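Local coordinates for LAE5 (Uncultured bacterium, PDB 5JD3), which is probably an esterase of the GDSL-like lipase/acylhydrolase family, hydrolysing ester bonds in its substrates, at residues S36-G41 with L78-N83; V107-G112 with K151-L156; L190-Q195 with N227-A232. All blocks are in the same frame, centred on the assembly; numbering follows the deposited sequence.

Contact 1 (S36-G41 with L78-N83)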
ATOM      1  N   SER A  36      -4.011  -5.714  -5.314  1.00 23.49           N
ATOM      2  CA  SER A  36      -5.377  -6.066  -4.930  1.00 29.49           C
ATOM      3  C   SER A  36      -5.701  -5.654  -3.501  1.00 32.89           C
ATOM      4  O   SER A  36      -6.863  -5.440  -3.158  1.00 35.39           O
ATOM      5  CB  SER A  36      -5.613  -7.569  -5.094  1.00 29.28           C
ATOM      6  OG  SER A  36      -5.049  -8.293  -4.015  1.00 37.95           O
ATOM      7  N   ILE A  37      -4.670  -5.550  -2.668  1.00 33.05           N
ATOM      8  CA  ILE A  37      -4.851  -5.120  -1.288  1.00 31.55           C
ATOM      9  C   ILE A  37      -5.319  -3.666  -1.265  1.00 25.73           C
ATOM     10  O   ILE A  37      -6.066  -3.255  -0.377  1.00 25.75           O
ATOM     11  CB  ILE A  37      -3.554  -5.282  -0.472  1.00 27.78           C
ATOM     12  CG1 ILE A  37      -3.058  -6.726  -0.561  1.00 23.85           C
ATOM     13  CG2 ILE A  37      -3.778  -4.895   0.983  1.00 24.49           C
ATOM     14  CD1 ILE A  37      -4.061  -7.746  -0.062  1.00 23.78           C
ATOM     15  N   THR A  38      -4.889  -2.898  -2.262  1.00 25.03           N
ATOM     16  CA  THR A  38      -5.368  -1.534  -2.441  1.00 22.52           C
ATOM     17  C   THR A  38      -6.682  -1.536  -3.221  1.00 22.81           C
ATOM     18  O   THR A  38      -7.629  -0.835  -2.862  1.00 20.20           O
ATOM     19  CB  THR A  38      -4.335  -0.662  -3.175  1.00 20.89           C
ATOM     20  OG1 THR A  38      -3.099  -0.674  -2.451  1.00 27.85           O
ATOM     21  CG2 THR A  38      -4.830   0.771  -3.295  1.00 20.28           C
ATOM     22  N   ASP A  39      -6.720  -2.333  -4.286  1.00 23.75           N
ATOM     23  CA  ASP A  39      -7.905  -2.488  -5.130  1.00 25.50           C
ATOM     24  C   ASP A  39      -9.138  -2.830  -4.300  1.00 25.60           C
ATOM     25  O   ASP A  39     -10.107  -2.071  -4.273  1.00 28.28           O
ATOM     26  CB  ASP A  39      -7.660  -3.576  -6.182  1.00 29.28           C
ATOM     27  CG  ASP A  39      -8.702  -3.577  -7.292  1.00 27.45           C
ATOM     28  OD1 ASP A  39      -9.839  -3.115  -7.069  1.00 27.18           O
ATOM     29  OD2 ASP A  39      -8.376  -4.057  -8.397  1.00 27.92           O
ATOM     30  N   ALA A  40      -9.089  -3.984  -3.640  1.00 24.48           N
ATOM     31  CA  ALA A  40     -10.154  -4.439  -2.746  1.00 27.30           C
ATOM     32  C   ALA A  40     -11.516  -4.534  -3.435  1.00 25.92           C
ATOM     33  O   ALA A  40     -12.555  -4.376  -2.794  1.00 24.48           O
ATOM     34  CB  ALA A  40     -10.243  -3.525  -1.530  1.00 22.68           C
ATOM     35  N   GLY A  41     -11.505  -4.791  -4.739  1.00 24.72           N
ATOM     36  CA  GLY A  41     -12.731  -5.028  -5.482  1.00 27.67           C
ATOM     37  C   GLY A  41     -13.514  -3.783  -5.852  1.00 31.28           C
ATOM     38  O   GLY A  41     -14.732  -3.839  -6.017  1.00 36.87           O
ATOM     39  N   LEU A  78      -9.790  11.205  -1.062  1.00 28.59           N
ATOM     40  CA  LEU A  78      -9.016   9.989  -1.292  1.00 28.15           C
ATOM     41  C   LEU A  78      -9.361   9.311  -2.614  1.00 25.60           C
ATOM     42  O   LEU A  78     -10.527   9.234  -3.003  1.00 23.69           O
ATOM     43  CB  LEU A  78      -9.215   9.002  -0.138  1.00 31.40           C
ATOM     44  CG  LEU A  78      -8.254   9.134   1.048  1.00 32.24           C
ATOM     45  CD1 LEU A  78      -8.510  10.412   1.834  1.00 26.90           C
ATOM     46  CD2 LEU A  78      -8.345   7.914   1.953  1.00 30.86           C
ATOM     47  N   VAL A  79      -8.331   8.820  -3.299  1.00 26.30           N
ATOM     48  CA  VAL A  79      -8.497   8.142  -4.579  1.00 29.87           C
ATOM     49  C   VAL A  79      -7.871   6.750  -4.549  1.00 30.60           C
ATOM     50  O   VAL A  79      -6.706   6.595  -4.181  1.00 29.91           O
ATOM     51  CB  VAL A  79      -7.860   8.941  -5.734  1.00 29.43           C
ATOM     52  CG1 VAL A  79      -8.264   8.346  -7.076  1.00 25.34           C
ATOM     53  CG2 VAL A  79      -8.256  10.407  -5.655  1.00 33.58           C
ATOM     54  N   ASN A  80      -8.643   5.741  -4.938  1.00 25.74           N
ATOM     55  CA  ASN A  80      -8.135   4.377  -5.001  1.00 27.84           C
ATOM     56  C   ASN A  80      -7.686   4.021  -6.415  1.00 31.59           C
ATOM     57  O   ASN A  80      -8.496   3.965  -7.339  1.00 33.89           O
ATOM     58  CB  ASN A  80      -9.199   3.384  -4.520  1.00 27.32           C
ATOM     59  CG  ASN A  80      -8.646   1.979  -4.313  1.00 25.34           C
ATOM     60  OD1 ASN A  80      -7.594   1.620  -4.844  1.00 23.06           O
ATOM     61  ND2 ASN A  80      -9.363   1.176  -3.536  1.00 23.59           N
ATOM     62  N   GLN A  81      -6.390   3.776  -6.576  1.00 28.98           N
ATOM     63  CA  GLN A  81      -5.844   3.387  -7.870  1.00 29.29           C
ATOM     64  C   GLN A  81      -5.168   2.023  -7.797  1.00 28.27           C
ATOM     65  O   GLN A  81      -4.160   1.782  -8.461  1.00 30.87           O
ATOM     66  CB  GLN A  81      -4.857   4.442  -8.376  1.00 32.80           C
ATOM     67  CG  GLN A  81      -5.521   5.698  -8.915  1.00 34.54           C
ATOM     68  CD  GLN A  81      -6.345   5.428 -10.160  1.00 37.23           C
ATOM     69  OE1 GLN A  81      -5.831   4.931 -11.162  1.00 35.86           O
ATOM     70  NE2 GLN A  81      -7.632   5.750 -10.102  1.00 39.53           N
ATOM     71  N   GLY A  82      -5.731   1.132  -6.988  1.00 25.77           N
ATOM     72  CA  GLY A  82      -5.194  -0.207  -6.836  1.00 24.22           C
ATOM     73  C   GLY A  82      -5.653  -1.153  -7.929  1.00 27.10           C
ATOM     74  O   GLY A  82      -6.842  -1.225  -8.243  1.00 27.87           O
ATOM     75  N   ASN A  83      -4.703  -1.877  -8.513  1.00 26.91           N
ATOM     76  CA  ASN A  83      -4.999  -2.871  -9.542  1.00 28.36           C
ATOM     77  C   ASN A  83      -4.492  -4.251  -9.138  1.00 28.56           C
ATOM     78  O   ASN A  83      -3.307  -4.422  -8.866  1.00 28.56           O
ATOM     79  CB  ASN A  83      -4.378  -2.466 -10.882  1.00 27.06           C
ATOM     80  CG  ASN A  83      -5.072  -1.274 -11.515  1.00 28.24           C
ATOM     81  OD1 ASN A  83      -5.889  -0.605 -10.883  1.00 32.91           O
ATOM     82  ND2 ASN A  83      -4.744  -1.002 -12.772  1.00 25.83           N
TER
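Asn80, with CG anti to the backbone N (chi1 -169°), extends its amide to the carbonyls at the C-terminal end of helix 36-39. Its side chain and that of Thr38 run antiparallel, Thr38 CG2 passing 3.3 Å from Asn80 OD1. ND2 donates to Thr38 O at 2.7 Å, with a bent N-H...O angle of 146° and the donor tilted 28° from the carbonyl plane; it also donates to His55 O and weakly to Asp39 O. OD1 turns back on its own strand and accepts from Gly82 N at 2.9 Å, an Asx turn that fixes the amide's rotation. The Thr38 methyl also lies 3.7 Å from Gly82 CA, while OG1 hydrogen-bonds Tyr59 OH. Gly82 suits its place because a side chain would run into the backbone of Thr38 and Asp39. With an alanine here instead of Asn80, the Thr38 and His55 carbonyls would probably lose this donor and the Gly82 amide its acceptor. Asp39 brings its carboxylate beside another acceptor, Gly82 O, but Arg42 NE donates to that carbonyl and OD2 is hydrogen-bonded to Ser84 OG. The chemistry thus ties strand 77-82 to the short helix that begins with Ser36, the probable nucleophile, whose OG is hydrogen-bonded to His216 NE2.

Contact 2 (V107-G112 with K151-L156)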
ATOM      1  N   VAL A 107       0.739  11.133  -2.405  1.00 35.00           N
ATOM      2  CA  VAL A 107       0.687   9.816  -3.025  1.00 31.65           C
ATOM      3  C   VAL A 107       1.104   8.736  -2.037  1.00 30.12           C
ATOM      4  O   VAL A 107       2.199   8.783  -1.475  1.00 31.40           O
ATOM      5  CB  VAL A 107       1.589   9.728  -4.272  1.00 29.80           C
ATOM      6  CG1 VAL A 107       1.695   8.288  -4.749  1.00 27.89           C
ATOM      7  CG2 VAL A 107       1.056  10.620  -5.377  1.00 30.43           C
ATOM      8  N   ALA A 108       0.220   7.769  -1.821  1.00 24.29           N
ATOM      9  CA  ALA A 108       0.543   6.609  -1.004  1.00 23.33           C
ATOM     10  C   ALA A 108       0.709   5.391  -1.902  1.00 28.99           C
ATOM     11  O   ALA A 108      -0.153   5.100  -2.730  1.00 25.58           O
ATOM     12  CB  ALA A 108      -0.531   6.368   0.042  1.00 24.85           C
ATOM     13  N   MET A 109       1.822   4.686  -1.747  1.00 30.91           N
ATOM     14  CA  MET A 109       2.090   3.524  -2.582  1.00 32.28           C
ATOM     15  C   MET A 109       2.384   2.280  -1.755  1.00 35.56           C
ATOM     16  O   MET A 109       3.187   2.308  -0.821  1.00 36.17           O
ATOM     17  CB  MET A 109       3.255   3.805  -3.533  1.00 30.42           C
ATOM     18  CG  MET A 109       3.732   2.584  -4.303  1.00 29.53           C
ATOM     19  SD  MET A 109       4.823   3.006  -5.672  1.00 49.66           S
ATOM     20  CE  MET A 109       5.918   4.181  -4.883  1.00 23.57           C
ATOM     21  N   MET A 110       1.715   1.189  -2.108  1.00 31.93           N
ATOM     22  CA  MET A 110       1.961  -0.099  -1.483  1.00 31.01           C
ATOM     23  C   MET A 110       2.123  -1.169  -2.553  1.00 30.73           C
ATOM     24  O   MET A 110       1.154  -1.570  -3.198  1.00 33.50           O
ATOM     25  CB  MET A 110       0.825  -0.463  -0.532  1.00 28.19           C
ATOM     26  CG  MET A 110       0.928  -1.870   0.001  1.00 30.85           C
ATOM     27  SD  MET A 110      -0.391  -2.284   1.145  1.00 67.04           S
ATOM     28  CE  MET A 110      -0.227  -4.058   1.140  1.00 49.54           C
ATOM     29  N   ILE A 111       3.356  -1.625  -2.742  1.00 28.61           N
ATOM     30  CA  ILE A 111       3.656  -2.580  -3.797  1.00 28.19           C
ATOM     31  C   ILE A 111       4.817  -3.482  -3.382  1.00 29.88           C
ATOM     32  O   ILE A 111       5.685  -3.076  -2.607  1.00 29.60           O
ATOM     33  CB  ILE A 111       3.985  -1.851  -5.126  1.00 17.24           C
ATOM     34  CG1 ILE A 111       3.829  -2.793  -6.321  1.00 17.23           C
ATOM     35  CG2 ILE A 111       5.370  -1.210  -5.076  1.00 16.85           C
ATOM     36  CD1 ILE A 111       2.392  -3.177  -6.604  1.00 19.50           C
ATOM     37  N   GLY A 112       4.818  -4.716  -3.877  1.00 26.54           N
ATOM     38  CA  GLY A 112       5.880  -5.651  -3.557  1.00 29.13           C
ATOM     39  C   GLY A 112       5.403  -7.063  -3.273  1.00 31.77           C
ATOM     40  O   GLY A 112       6.158  -8.019  -3.449  1.00 32.29           O
ATOM     41  N   LYS A 151       3.151  17.237  -2.064  1.00 40.41           N
ATOM     42  CA  LYS A 151       3.426  17.768  -0.732  1.00 41.37           C
ATOM     43  C   LYS A 151       4.013  16.693   0.174  1.00 41.00           C
ATOM     44  O   LYS A 151       4.705  16.996   1.145  1.00 42.91           O
ATOM     45  CB  LYS A 151       2.153  18.340  -0.104  1.00 44.41           C
ATOM     46  CG  LYS A 151       1.664  19.629  -0.744  1.00 45.39           C
ATOM     47  CD  LYS A 151       0.573  20.277   0.092  1.00 49.35           C
ATOM     48  CE  LYS A 151       0.200  21.646  -0.452  1.00 55.40           C
ATOM     49  NZ  LYS A 151      -0.798  22.336   0.410  1.00 63.16           N
ATOM     50  N   GLY A 152       3.731  15.436  -0.149  1.00 41.21           N
ATOM     51  CA  GLY A 152       4.234  14.319   0.627  1.00 42.42           C
ATOM     52  C   GLY A 152       3.987  12.989  -0.057  1.00 42.31           C
ATOM     53  O   GLY A 152       3.012  12.829  -0.792  1.00 40.25           O
ATOM     54  N   MET A 153       4.877  12.031   0.183  1.00 41.01           N
ATOM     55  CA  MET A 153       4.738  10.704  -0.402  1.00 39.39           C
ATOM     56  C   MET A 153       4.881   9.622   0.660  1.00 37.30           C
ATOM     57  O   MET A 153       5.851   9.604   1.418  1.00 37.71           O
ATOM     58  CB  MET A 153       5.769  10.498  -1.511  1.00 39.72           C
ATOM     59  CG  MET A 153       5.505   9.271  -2.366  1.00 45.02           C
ATOM     60  SD  MET A 153       6.291   9.368  -3.983  1.00 58.88           S
ATOM     61  CE  MET A 153       5.544   7.961  -4.801  1.00 25.25           C
ATOM     62  N   ILE A 154       3.906   8.720   0.709  1.00 36.11           N
ATOM     63  CA  ILE A 154       3.881   7.669   1.720  1.00 34.87           C
ATOM     64  C   ILE A 154       4.145   6.296   1.114  1.00 38.13           C
ATOM     65  O   ILE A 154       3.483   5.892   0.157  1.00 40.53           O
ATOM     66  CB  ILE A 154       2.529   7.632   2.463  1.00 33.61           C
ATOM     67  CG1 ILE A 154       2.220   8.992   3.097  1.00 37.39           C
ATOM     68  CG2 ILE A 154       2.530   6.541   3.518  1.00 24.59           C
ATOM     69  CD1 ILE A 154       1.271   9.847   2.285  1.00 42.81           C
ATOM     70  N   LEU A 155       5.114   5.581   1.673  1.00 36.26           N
ATOM     71  CA  LEU A 155       5.423   4.231   1.218  1.00 31.75           C
ATOM     72  C   LEU A 155       4.987   3.197   2.248  1.00 29.95           C
ATOM     73  O   LEU A 155       5.478   3.185   3.376  1.00 32.95           O
ATOM     74  CB  LEU A 155       6.917   4.088   0.923  1.00 28.60           C
ATOM     75  CG  LEU A 155       7.467   5.028  -0.151  1.00 30.86           C
ATOM     76  CD1 LEU A 155       8.916   4.695  -0.477  1.00 30.77           C
ATOM     77  CD2 LEU A 155       6.605   4.972  -1.401  1.00 33.95           C
ATOM     78  N   LEU A 156       4.056   2.335   1.854  1.00 28.57           N
ATOM     79  CA  LEU A 156       3.580   1.269   2.726  1.00 29.96           C
ATOM     80  C   LEU A 156       4.264  -0.041   2.362  1.00 28.65           C
ATOM     81  O   LEU A 156       4.171  -0.503   1.224  1.00 27.16           O
ATOM     82  CB  LEU A 156       2.059   1.119   2.634  1.00 33.72           C
ATOM     83  CG  LEU A 156       1.184   2.263   3.159  1.00 36.60           C
ATOM     84  CD1 LEU A 156       1.041   3.383   2.137  1.00 36.60           C
ATOM     85  CD2 LEU A 156      -0.183   1.740   3.579  1.00 38.12           C
TER
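Met109 and Leu155 run alongside each other off the same face of the sheet, from neighbouring parallel strands. A bend at chi3 (46°) sets Met109 CE 3.6 Å from Leu155 CD2 and 3.8 Å from Met153 CE, so that its terminal methyl touches Leu155 and Met153 together. Val107 joins this apolar row through CG1, 3.9 Å from Met153 CE. On the other face Ala108 CB is 4.0 Å from Leu156 CD1; its short side chain lies on the same face as Ile154 and Leu156, and the Leu156 methyl rests against it. Met110 and Leu156 meet nearly at right angles, their CB atoms 3.7 Å apart. Through this middle run three short, fairly straight backbone bonds: Ile154 N to Val107 O, Met109 N to Ile154 O and Leu156 N to Met109 O, each 2.8 Å. The pairing slackens at both ends. Near Lys151, which is exposed, the bond from Val107 N to Gly152 O stretches to 3.3 Å, and at the other end Ile111 N stands 4.2 Å from Leu156 O as its chain leaves for Gly112, the N-cap residue of helix 113-121. Helices 88-100 and 132-146 pack on the face of Val107 and Met109, while strands 29-34 and 190-192 flank the pair within the parallel sheet.

Contact 3 (L190-Q195 with N227-A232)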
ATOM      1  N   LEU A 190       7.547   9.175   3.859  1.00 30.96           N
ATOM      2  CA  LEU A 190       7.001   8.589   5.073  1.00 30.66           C
ATOM      3  C   LEU A 190       6.817   7.092   4.860  1.00 32.14           C
ATOM      4  O   LEU A 190       6.228   6.671   3.865  1.00 36.10           O
ATOM      5  CB  LEU A 190       5.671   9.248   5.446  1.00 30.85           C
ATOM      6  CG  LEU A 190       4.942   8.699   6.674  1.00 32.82           C
ATOM      7  CD1 LEU A 190       5.832   8.771   7.904  1.00 34.27           C
ATOM      8  CD2 LEU A 190       3.645   9.457   6.903  1.00 33.94           C
ATOM      9  N   LEU A 191       7.333   6.286   5.782  1.00 31.53           N
ATOM     10  CA  LEU A 191       7.197   4.842   5.656  1.00 32.06           C
ATOM     11  C   LEU A 191       6.240   4.264   6.687  1.00 31.36           C
ATOM     12  O   LEU A 191       6.423   4.439   7.891  1.00 31.00           O
ATOM     13  CB  LEU A 191       8.555   4.151   5.778  1.00 31.55           C
ATOM     14  CG  LEU A 191       8.451   2.637   5.577  1.00 32.10           C
ATOM     15  CD1 LEU A 191       9.389   2.187   4.477  1.00 34.98           C
ATOM     16  CD2 LEU A 191       8.727   1.876   6.869  1.00 27.65           C
ATOM     17  N   VAL A 192       5.219   3.570   6.199  1.00 31.07           N
ATOM     18  CA  VAL A 192       4.283   2.874   7.068  1.00 30.01           C
ATOM     19  C   VAL A 192       4.689   1.412   7.208  1.00 29.06           C
ATOM     20  O   VAL A 192       4.728   0.672   6.225  1.00 27.74           O
ATOM     21  CB  VAL A 192       2.843   2.958   6.534  1.00 31.61           C
ATOM     22  CG1 VAL A 192       1.903   2.161   7.421  1.00 34.90           C
ATOM     23  CG2 VAL A 192       2.398   4.407   6.448  1.00 32.15           C
ATOM     24  N   ASP A 193       4.999   1.005   8.433  1.00 26.49           N
ATOM     25  CA  ASP A 193       5.399  -0.370   8.699  1.00 27.35           C
ATOM     26  C   ASP A 193       4.175  -1.262   8.885  1.00 20.57           C
ATOM     27  O   ASP A 193       3.776  -1.564  10.009  1.00 22.15           O
ATOM     28  CB  ASP A 193       6.301  -0.437   9.933  1.00 29.90           C
ATOM     29  CG  ASP A 193       6.837  -1.833  10.190  1.00 37.54           C
ATOM     30  OD1 ASP A 193       7.189  -2.129  11.350  1.00 40.89           O
ATOM     31  OD2 ASP A 193       6.907  -2.632   9.232  1.00 41.67           O
ATOM     32  N   VAL A 194       3.580  -1.670   7.769  1.00 20.60           N
ATOM     33  CA  VAL A 194       2.411  -2.541   7.782  1.00 22.94           C
ATOM     34  C   VAL A 194       2.769  -3.931   8.298  1.00 24.04           C
ATOM     35  O   VAL A 194       2.011  -4.534   9.060  1.00 24.72           O
ATOM     36  CB  VAL A 194       1.792  -2.665   6.377  1.00 22.59           C
ATOM     37  CG1 VAL A 194       0.539  -3.529   6.418  1.00 21.61           C
ATOM     38  CG2 VAL A 194       1.478  -1.287   5.812  1.00 20.00           C
ATOM     39  N   GLN A 195       3.927  -4.432   7.878  1.00 25.08           N
ATOM     40  CA  GLN A 195       4.402  -5.745   8.304  1.00 28.04           C
ATOM     41  C   GLN A 195       4.534  -5.817   9.820  1.00 26.50           C
ATOM     42  O   GLN A 195       4.117  -6.793  10.443  1.00 28.81           O
ATOM     43  CB  GLN A 195       5.745  -6.071   7.647  1.00 28.42           C
ATOM     44  CG  GLN A 195       6.327  -7.415   8.058  1.00 23.83           C
ATOM     45  CD  GLN A 195       5.483  -8.583   7.589  1.00 25.14           C
ATOM     46  OE1 GLN A 195       5.520  -8.960   6.418  1.00 21.72           O
ATOM     47  NE2 GLN A 195       4.713  -9.163   8.505  1.00 22.15           N
ATOM     48  N   ASN A 227      -4.898   1.233  10.244  1.00 25.29           N
ATOM     49  CA  ASN A 227      -4.466   1.834  11.501  1.00 27.32           C
ATOM     50  C   ASN A 227      -2.968   2.126  11.531  1.00 27.62           C
ATOM     51  O   ASN A 227      -2.526   3.058  12.201  1.00 33.58           O
ATOM     52  CB  ASN A 227      -4.845   0.935  12.677  1.00 28.41           C
ATOM     53  CG  ASN A 227      -6.328   0.982  12.989  1.00 30.97           C
ATOM     54  OD1 ASN A 227      -7.100   1.637  12.289  1.00 35.12           O
ATOM     55  ND2 ASN A 227      -6.734   0.285  14.042  1.00 30.96           N
ATOM     56  N   ALA A 228      -2.193   1.326  10.807  1.00 26.29           N
ATOM     57  CA  ALA A 228      -0.762   1.574  10.681  1.00 28.21           C
ATOM     58  C   ALA A 228      -0.529   2.862   9.900  1.00 27.61           C
ATOM     59  O   ALA A 228       0.337   3.667  10.246  1.00 26.23           O
ATOM     60  CB  ALA A 228      -0.073   0.402  10.002  1.00 25.83           C
ATOM     61  N   PHE A 229      -1.321   3.045   8.848  1.00 24.74           N
ATOM     62  CA  PHE A 229      -1.271   4.244   8.020  1.00 28.03           C
ATOM     63  C   PHE A 229      -1.650   5.482   8.825  1.00 31.81           C
ATOM     64  O   PHE A 229      -0.948   6.494   8.795  1.00 30.26           O
ATOM     65  CB  PHE A 229      -2.205   4.084   6.814  1.00 27.44           C
ATOM     66  CG  PHE A 229      -2.188   5.249   5.861  1.00 27.39           C
ATOM     67  CD1 PHE A 229      -1.375   5.230   4.740  1.00 28.84           C
ATOM     68  CD2 PHE A 229      -3.003   6.351   6.071  1.00 25.39           C
ATOM     69  CE1 PHE A 229      -1.362   6.293   3.856  1.00 30.24           C
ATOM     70  CE2 PHE A 229      -2.992   7.417   5.193  1.00 27.93           C
ATOM     71  CZ  PHE A 229      -2.173   7.388   4.084  1.00 29.47           C
ATOM     72  N   LEU A 230      -2.768   5.392   9.539  1.00 29.50           N
ATOM     73  CA  LEU A 230      -3.283   6.506  10.328  1.00 27.03           C
ATOM     74  C   LEU A 230      -2.319   6.922  11.431  1.00 28.52           C
ATOM     75  O   LEU A 230      -2.111   8.113  11.668  1.00 23.78           O
ATOM     76  CB  LEU A 230      -4.639   6.141  10.934  1.00 24.55           C
ATOM     77  CG  LEU A 230      -5.779   5.946   9.935  1.00 22.15           C
ATOM     78  CD1 LEU A 230      -6.957   5.249  10.593  1.00 22.40           C
ATOM     79  CD2 LEU A 230      -6.204   7.281   9.343  1.00 25.50           C
ATOM     80  N   ALA A 231      -1.735   5.935  12.103  1.00 28.49           N
ATOM     81  CA  ALA A 231      -0.786   6.194  13.180  1.00 28.77           C
ATOM     82  C   ALA A 231       0.461   6.896  12.653  1.00 30.66           C
ATOM     83  O   ALA A 231       0.971   7.826  13.277  1.00 31.03           O
ATOM     84  CB  ALA A 231      -0.410   4.897  13.879  1.00 22.02           C
ATOM     85  N   ALA A 232       0.943   6.444  11.499  1.00 29.17           N
ATOM     86  CA  ALA A 232       2.131   7.023  10.881  1.00 27.55           C
ATOM     87  C   ALA A 232       1.873   8.453  10.417  1.00 28.63           C
ATOM     88  O   ALA A 232       2.789   9.273  10.367  1.00 30.58           O
ATOM     89  CB  ALA A 232       2.591   6.163   9.714  1.00 27.93           C
TER
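Val192 presses its two methyl groups onto the helix segment 227-232, each in a different place. From CB the side chain forks at once. CG1, anti to the backbone N (chi1 177°), runs to the backbone of the helix, 3.5 Å from Ala228 C and 3.6 Å from Phe229 N, and also touches Ala228 CB at 3.7 Å. CG2 takes the other direction, 3.7 Å from Ala232 CB, one helical turn further on, and 4.2 Å from Phe229 CD1, meeting the ring obliquely. A beta-branched residue suits a strand and here reaches two turns of helix at once; alanines suit the helix because their small side chains let the strand come close, with the short axes 8.3 Å apart. At the start of the strand, Leu190 extends CD2 to 3.6 Å from Ala232 O, so its contact is with the carbonyl at the end of the segment more than with a side chain. Beyond the strand Asp193 takes the N-cap position of helix 194-201, where OD2 accepts from Gly196 N and forms a salt bridge with Arg181. Phe229 continues the apolar layer over Ile154 and Leu156. The segments 190-192 and 227-232 run roughly antiparallel (148°), and an edge strand covered by helix 219-232 is in keeping with the three-layer alpha/beta/alpha sandwich of GDSL-family hydrolases.

The contacts follow one another along the chain, and all three reach the single parallel sheet. Contact 1 joins helix 36-39 to edge strand 77-82, contact 2 pairs the adjacent strands 106-110 and 152-156, and contact 3 sets helix 219-232 on the opposite edge strand 190-192; strand 29-34 fills the remaining place. The centres of contacts 1 and 2 are about 13 Å apart, those of contacts 2 and 3 about 10 Å, and those of 1 and 3, on opposite sides of the chain's centre, about 17 Å. Contacts 2 and 3 are joined by probable backbone hydrogen bonds between Leu155 and both Leu190 and Val192, whereas Ile37 packs on Met110 between contacts 1 and 2. The sheet thus links the short helix holding the probable nucleophile to the C-terminal helix.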